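Local coordinates for D-alanyl transferase DltD (Enterococcus faecalis, PDB 6O93), which probably takes part in the D-alanylation of lipoteichoic acid in the Gram-positive cell wall, as an SGNH-hydrolase-like transferase associated with the membrane, at residues S19-V24 / I198-R203; S61-R66 / K209-L214. All coordinates share one frame; numbering follows the deposited sequence.

Contact 1. Residues S19-V24 / I198-R203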
loop_
_atom_site.group_PDB
_atom_site.type_symbol
_atom_site.label_atom_id
_atom_site.label_comp_id
_atom_site.label_asym_id
_atom_site.label_seq_id
_atom_site.Cartn_x
_atom_site.Cartn_y
_atom_site.Cartn_z
ATOM N N SER A 19 2.949 8.046 -10.918
ATOM C CA SER A 19 3.113 9.344 -10.272
ATOM C C SER A 19 3.035 9.251 -8.755
ATOM O O SER A 19 3.673 10.049 -8.060
ATOM C CB SER A 19 2.050 10.319 -10.776
ATOM O OG SER A 19 0.775 9.994 -10.248
ATOM N N MET A 20 2.269 8.296 -8.224
ATOM C CA MET A 20 2.002 8.229 -6.788
ATOM C C MET A 20 1.417 9.547 -6.285
ATOM O O MET A 20 1.609 9.932 -5.129
ATOM C CB MET A 20 3.267 7.864 -6.008
ATOM C CG MET A 20 3.781 6.459 -6.301
ATOM S SD MET A 20 5.408 6.132 -5.597
ATOM C CE MET A 20 5.083 6.315 -3.842
ATOM N N ALA A 21 0.699 10.242 -7.156
ATOM C CA ALA A 21 0.142 11.545 -6.812
ATOM C C ALA A 21 -0.906 11.388 -5.716
ATOM O O ALA A 21 -1.880 10.648 -5.910
ATOM C CB ALA A 21 -0.473 12.201 -8.046
ATOM N N PRO A 22 -0.758 12.047 -4.563
ATOM C CA PRO A 22 -1.778 11.897 -3.511
ATOM C C PRO A 22 -3.154 12.403 -3.916
ATOM O O PRO A 22 -4.159 11.871 -3.430
ATOM C CB PRO A 22 -1.196 12.701 -2.336
ATOM C CG PRO A 22 -0.204 13.626 -2.945
ATOM C CD PRO A 22 0.362 12.898 -4.126
ATOM N N ASN A 23 -3.240 13.410 -4.790
ATOM C CA ASN A 23 -4.550 13.867 -5.243
ATOM C C ASN A 23 -5.245 12.816 -6.100
ATOM O O ASN A 23 -6.479 12.762 -6.129
ATOM C CB ASN A 23 -4.417 15.179 -6.015
ATOM C CG ASN A 23 -4.046 16.343 -5.120
ATOM O OD1 ASN A 23 -4.319 16.327 -3.920
ATOM N ND2 ASN A 23 -3.419 17.359 -5.698
ATOM N N VAL A 24 -4.479 11.980 -6.806
ATOM C CA VAL A 24 -5.077 10.850 -7.509
ATOM C C VAL A 24 -5.495 9.773 -6.516
ATOM O O VAL A 24 -6.565 9.166 -6.648
ATOM C CB VAL A 24 -4.101 10.295 -8.563
ATOM C CG1 VAL A 24 -4.626 8.981 -9.127
ATOM C CG2 VAL A 24 -3.886 11.307 -9.677
ATOM N N ILE A 198 -3.408 18.319 -10.104
ATOM C CA ILE A 198 -2.453 19.281 -9.569
ATOM C C ILE A 198 -1.405 18.539 -8.753
ATOM O O ILE A 198 -1.731 17.716 -7.888
ATOM C CB ILE A 198 -3.179 20.344 -8.734
ATOM C CG1 ILE A 198 -4.068 21.203 -9.639
ATOM C CG2 ILE A 198 -2.175 21.213 -7.983
ATOM C CD1 ILE A 198 -4.947 22.191 -8.899
ATOM N N GLY A 199 -0.133 18.819 -9.036
ATOM C CA GLY A 199 0.959 18.162 -8.353
ATOM C C GLY A 199 1.334 16.798 -8.889
ATOM O O GLY A 199 2.310 16.212 -8.405
ATOM N N MET A 200 0.599 16.263 -9.863
ATOM C CA MET A 200 0.958 14.975 -10.446
ATOM C C MET A 200 2.263 15.115 -11.221
ATOM O O MET A 200 2.348 15.900 -12.172
ATOM C CB MET A 200 -0.149 14.465 -11.364
ATOM C CG MET A 200 0.118 13.070 -11.931
ATOM S SD MET A 200 -0.807 12.708 -13.440
ATOM C CE MET A 200 -2.484 12.740 -12.821
ATOM N N VAL A 201 3.276 14.362 -10.813
ATOM C CA VAL A 201 4.559 14.325 -11.502
ATOM C C VAL A 201 4.801 12.871 -11.879
ATOM O O VAL A 201 5.156 12.045 -11.030
ATOM C CB VAL A 201 5.699 14.883 -10.643
ATOM C CG1 VAL A 201 7.032 14.707 -11.348
ATOM C CG2 VAL A 201 5.450 16.354 -10.334
ATOM N N SER A 202 4.591 12.551 -13.150
ATOM C CA SER A 202 4.807 11.198 -13.630
ATOM C C SER A 202 6.286 10.834 -13.563
ATOM O O SER A 202 7.167 11.672 -13.769
ATOM C CB SER A 202 4.302 11.061 -15.064
ATOM O OG SER A 202 4.588 9.778 -15.587
ATOM N N ARG A 203 6.551 9.564 -13.264
ATOM C CA ARG A 203 7.903 9.026 -13.313
ATOM C C ARG A 203 8.217 8.379 -14.655
ATOM O O ARG A 203 9.214 7.657 -14.766
ATOM C CB ARG A 203 8.115 8.019 -12.178
ATOM C CG ARG A 203 8.230 8.664 -10.805
ATOM C CD ARG A 203 8.389 7.633 -9.694
ATOM N NE ARG A 203 8.596 8.268 -8.393
ATOM C CZ ARG A 203 7.627 8.793 -7.649
ATOM N NH1 ARG A 203 6.369 8.768 -8.068
ATOM N NH2 ARG A 203 7.916 9.351 -6.481
HETATM O O HOH W 1 3.041 12.859 -8.520
HETATM O O HOH W 2 -1.087 14.991 -5.953
#
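Met200 packs its CG against Ser19 CB at 3.6 Å, and its CB and CG against the methyl of Ala21, which faces it at the middle of the contact. Here a loop running into the start of helix 22-26 lies antiparallel to the loop 198-203. With CG anti to the backbone N (chi1 -176°) and a bend at chi3, the thioether of Met200 turns along the other segment until its CE reaches Val24 CG2 at 3.7 Å. Beside this apolar patch Ser19 CA makes a C-H...O contact with Val201 O, 3.5 Å long.

Polar links lie at the two ends. Asn23 ND2 donates to Ile198 O over 2.8 Å, the oxygen lying somewhat out of the amide plane and the donor tilted 27° from the carbonyl plane. Arg203 NH1 reaches Ser19 O at 3.0 Å, but the N-H...O angle of 131° makes this bond weak; the same nitrogen also bonds to Thr18 O. Met20 SD sits over one face of that guanidinium, 3.7 Å from Arg203 NH1.

Further out, one water donates to Ser19 O and accepts from Val201 N, so the carbonyl of Ser19 serves both a cation and a water. Another accepts from Asn23 N and bonds weakly to Ile198 O. Ser19 OG takes the N-H of Ala21 in an ST turn and also bonds to Ala16 O, which fixes the bend just before helix 22-26. Ile30 of helix 29-36 covers Val24 and Met200.

The chemistry implies a seam in which no direct bond joins backbone to backbone: side-chain donors and bridging waters serve the carbonyls, while Met200, Ala21 and Val24 supply the apolar part.

Contact 2. Residues S61-R66 / K209-L214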
loop_
_atom_site.group_PDB
_atom_site.type_symbol
_atom_site.label_atom_id
_atom_site.label_comp_id
_atom_site.label_asym_id
_atom_site.label_seq_id
_atom_site.Cartn_x
_atom_site.Cartn_y
_atom_site.Cartn_z
ATOM N N SER A 61 7.844 -3.819 -16.597
ATOM C CA SER A 61 6.617 -4.038 -17.358
ATOM C C SER A 61 6.617 -3.229 -18.650
ATOM O O SER A 61 6.154 -3.712 -19.689
ATOM C CB SER A 61 5.400 -3.683 -16.505
ATOM O OG SER A 61 5.244 -4.595 -15.433
ATOM N N GLU A 62 7.132 -1.999 -18.604
ATOM C CA GLU A 62 7.209 -1.178 -19.808
ATOM C C GLU A 62 8.304 -1.676 -20.745
ATOM O O GLU A 62 8.118 -1.705 -21.968
ATOM C CB GLU A 62 7.453 0.281 -19.424
ATOM C CG GLU A 62 7.363 1.274 -20.575
ATOM C CD GLU A 62 5.960 1.397 -21.135
ATOM O OE1 GLU A 62 5.704 0.859 -22.230
ATOM O OE2 GLU A 62 5.108 2.022 -20.471
ATOM N N LYS A 63 9.451 -2.074 -20.191
ATOM C CA LYS A 63 10.563 -2.522 -21.023
ATOM C C LYS A 63 10.171 -3.723 -21.872
ATOM O O LYS A 63 10.525 -3.799 -23.054
ATOM C CB LYS A 63 11.769 -2.860 -20.146
ATOM C CG LYS A 63 12.980 -3.398 -20.905
ATOM C CD LYS A 63 13.477 -2.421 -21.957
ATOM C CE LYS A 63 14.792 -2.891 -22.563
ATOM N NZ LYS A 63 15.308 -1.960 -23.601
ATOM N N TYR A 64 9.435 -4.671 -21.289
ATOM C CA TYR A 64 9.113 -5.923 -21.962
ATOM C C TYR A 64 7.655 -5.993 -22.405
ATOM O O TYR A 64 7.139 -7.085 -22.659
ATOM C CB TYR A 64 9.476 -7.098 -21.054
ATOM C CG TYR A 64 10.941 -7.075 -20.672
ATOM C CD1 TYR A 64 11.928 -7.162 -21.646
ATOM C CD2 TYR A 64 11.339 -6.942 -19.346
ATOM C CE1 TYR A 64 13.268 -7.128 -21.316
ATOM C CE2 TYR A 64 12.682 -6.908 -19.003
ATOM C CZ TYR A 64 13.642 -7.002 -19.995
ATOM O OH TYR A 64 14.981 -6.969 -19.675
ATOM N N GLN A 65 6.987 -4.844 -22.508
ATOM C CA GLN A 65 5.705 -4.729 -23.202
ATOM C C GLN A 65 4.715 -5.799 -22.746
ATOM O O GLN A 65 4.150 -6.545 -23.549
ATOM C CB GLN A 65 5.914 -4.794 -24.716
ATOM C CG GLN A 65 6.753 -3.653 -25.270
ATOM C CD GLN A 65 6.038 -2.315 -25.201
ATOM O OE1 GLN A 65 6.444 -1.416 -24.463
ATOM N NE2 GLN A 65 4.966 -2.177 -25.973
ATOM N N ARG A 66 4.496 -5.865 -21.438
ATOM C CA ARG A 66 3.545 -6.814 -20.887
ATOM C C ARG A 66 2.115 -6.334 -21.130
ATOM O O ARG A 66 1.868 -5.190 -21.518
ATOM C CB ARG A 66 3.802 -7.014 -19.393
ATOM C CG ARG A 66 5.176 -7.594 -19.090
ATOM C CD ARG A 66 5.449 -7.656 -17.595
ATOM N NE ARG A 66 6.784 -8.175 -17.308
ATOM C CZ ARG A 66 7.391 -8.071 -16.130
ATOM N NH1 ARG A 66 6.790 -7.459 -15.119
ATOM N NH2 ARG A 66 8.605 -8.577 -15.964
ATOM N N LYS A 209 14.438 6.283 -18.914
ATOM C CA LYS A 209 15.878 6.335 -18.692
ATOM C C LYS A 209 16.400 4.983 -18.221
ATOM O O LYS A 209 17.417 4.488 -18.724
ATOM C CB LYS A 209 16.218 7.429 -17.676
ATOM C CG LYS A 209 17.708 7.566 -17.391
ATOM C CD LYS A 209 17.992 8.658 -16.368
ATOM C CE LYS A 209 19.488 8.808 -16.121
ATOM N NZ LYS A 209 19.797 9.886 -15.139
ATOM N N ASP A 210 15.708 4.365 -17.261
ATOM C CA ASP A 210 16.165 3.091 -16.718
ATOM C C ASP A 210 15.978 1.952 -17.711
ATOM O O ASP A 210 16.699 0.950 -17.641
ATOM C CB ASP A 210 15.428 2.783 -15.414
ATOM C CG ASP A 210 15.742 3.781 -14.318
ATOM O OD1 ASP A 210 16.621 4.643 -14.535
ATOM O OD2 ASP A 210 15.111 3.706 -13.243
ATOM N N MET A 211 15.022 2.079 -18.637
ATOM C CA MET A 211 14.847 1.056 -19.663
ATOM C C MET A 211 16.123 0.846 -20.467
ATOM O O MET A 211 16.396 -0.273 -20.916
ATOM C CB MET A 211 13.695 1.434 -20.594
ATOM C CG MET A 211 12.320 1.068 -20.059
ATOM S SD MET A 211 10.970 1.730 -21.056
ATOM C CE MET A 211 11.371 1.077 -22.672
ATOM N N LYS A 212 16.915 1.904 -20.656
ATOM C CA LYS A 212 18.160 1.804 -21.408
ATOM C C LYS A 212 19.211 0.955 -20.704
ATOM O O LYS A 212 20.222 0.612 -21.327
ATOM C CB LYS A 212 18.720 3.203 -21.670
ATOM C CG LYS A 212 17.779 4.103 -22.465
ATOM C CD LYS A 212 18.361 5.493 -22.665
ATOM C CE LYS A 212 17.429 6.366 -23.491
ATOM N NZ LYS A 212 17.921 7.768 -23.603
ATOM N N GLN A 213 19.002 0.610 -19.434
ATOM C CA GLN A 213 19.927 -0.241 -18.700
ATOM C C GLN A 213 19.606 -1.723 -18.831
ATOM O O GLN A 213 20.441 -2.556 -18.466
ATOM C CB GLN A 213 19.927 0.136 -17.213
ATOM C CG GLN A 213 20.435 1.534 -16.912
ATOM C CD GLN A 213 20.344 1.878 -15.436
ATOM O OE1 GLN A 213 19.378 1.525 -14.761
ATOM N NE2 GLN A 213 21.359 2.566 -14.926
ATOM N N LEU A 214 18.429 -2.069 -19.339
ATOM C CA LEU A 214 17.964 -3.445 -19.346
ATOM C C LEU A 214 18.242 -4.113 -20.689
ATOM O O LEU A 214 18.215 -3.457 -21.735
ATOM C CB LEU A 214 16.460 -3.498 -19.061
ATOM C CG LEU A 214 16.028 -2.991 -17.685
ATOM C CD1 LEU A 214 14.537 -2.708 -17.684
ATOM C CD2 LEU A 214 16.385 -3.998 -16.601
#
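Lys63 lays its aliphatic chain between Met211 and Leu214, and this is the close-packed part of the contact. Its CG approaches Leu214 CD1 to 3.6 Å, the two side chains running antiparallel alongside each other, while Lys63 CB faces Met211 CG at 4.0 Å. A bend at chi2 (59°) carries the rest of the lysine along the turn from Met211 to Leu214, and Lys63 CE comes to rest 3.6 Å from Leu214 O. Across Lys63 from Met211 stands Tyr64, with Lys63 CG over the centre of its ring; Tyr64 OH touches Leu214 CB at 3.8 Å while bonding to Pro215 O.

The last close touch before the looser edge is Met211 SD on Glu62 CG, 3.7 Å. Beyond it the glutamate's carboxylate leads away to a salt bridge with Arg69, and Lys63 NZ makes only a weak hydrogen bond of 3.4 Å to Met211 O, a carbonyl that already accepts from Leu214 N within the type I turn.

A Schellman motif with Gln65 at C-prime ends helix 57-63 here, so the contact joins the last turn of that helix to the C-terminal end of helix 204-211 and the turn that follows. Leu214 is buried beneath it, against Val59 and Leu60 of helix 57-63 and Leu223 of helix 220-233. Strand 69-73 is tied in by Arg69, and Ser61 packs on Arg69 and Pro70.

Overall arrangement
Both contacts tie the region around helix 204-211 to early parts of the chain: contact 1 holds the loop leading into this helix, contact 2 its C-terminal end. Their centres lie 21 Å apart; with their nearest atoms about 7 Å apart they stay separate, and their segments interleave in the sequence. Contact 1 is partly buried, nearer the centre of the molecule, with the side chain of Met20 about 9 Å from the bound sodium ion; contact 2 lies at the surface. The chemistry follows: water bridges and side-chain bonds to carbonyls mark the former, whereas the latter relies on aliphatic packing with one weak polar link. Methionine is central to both.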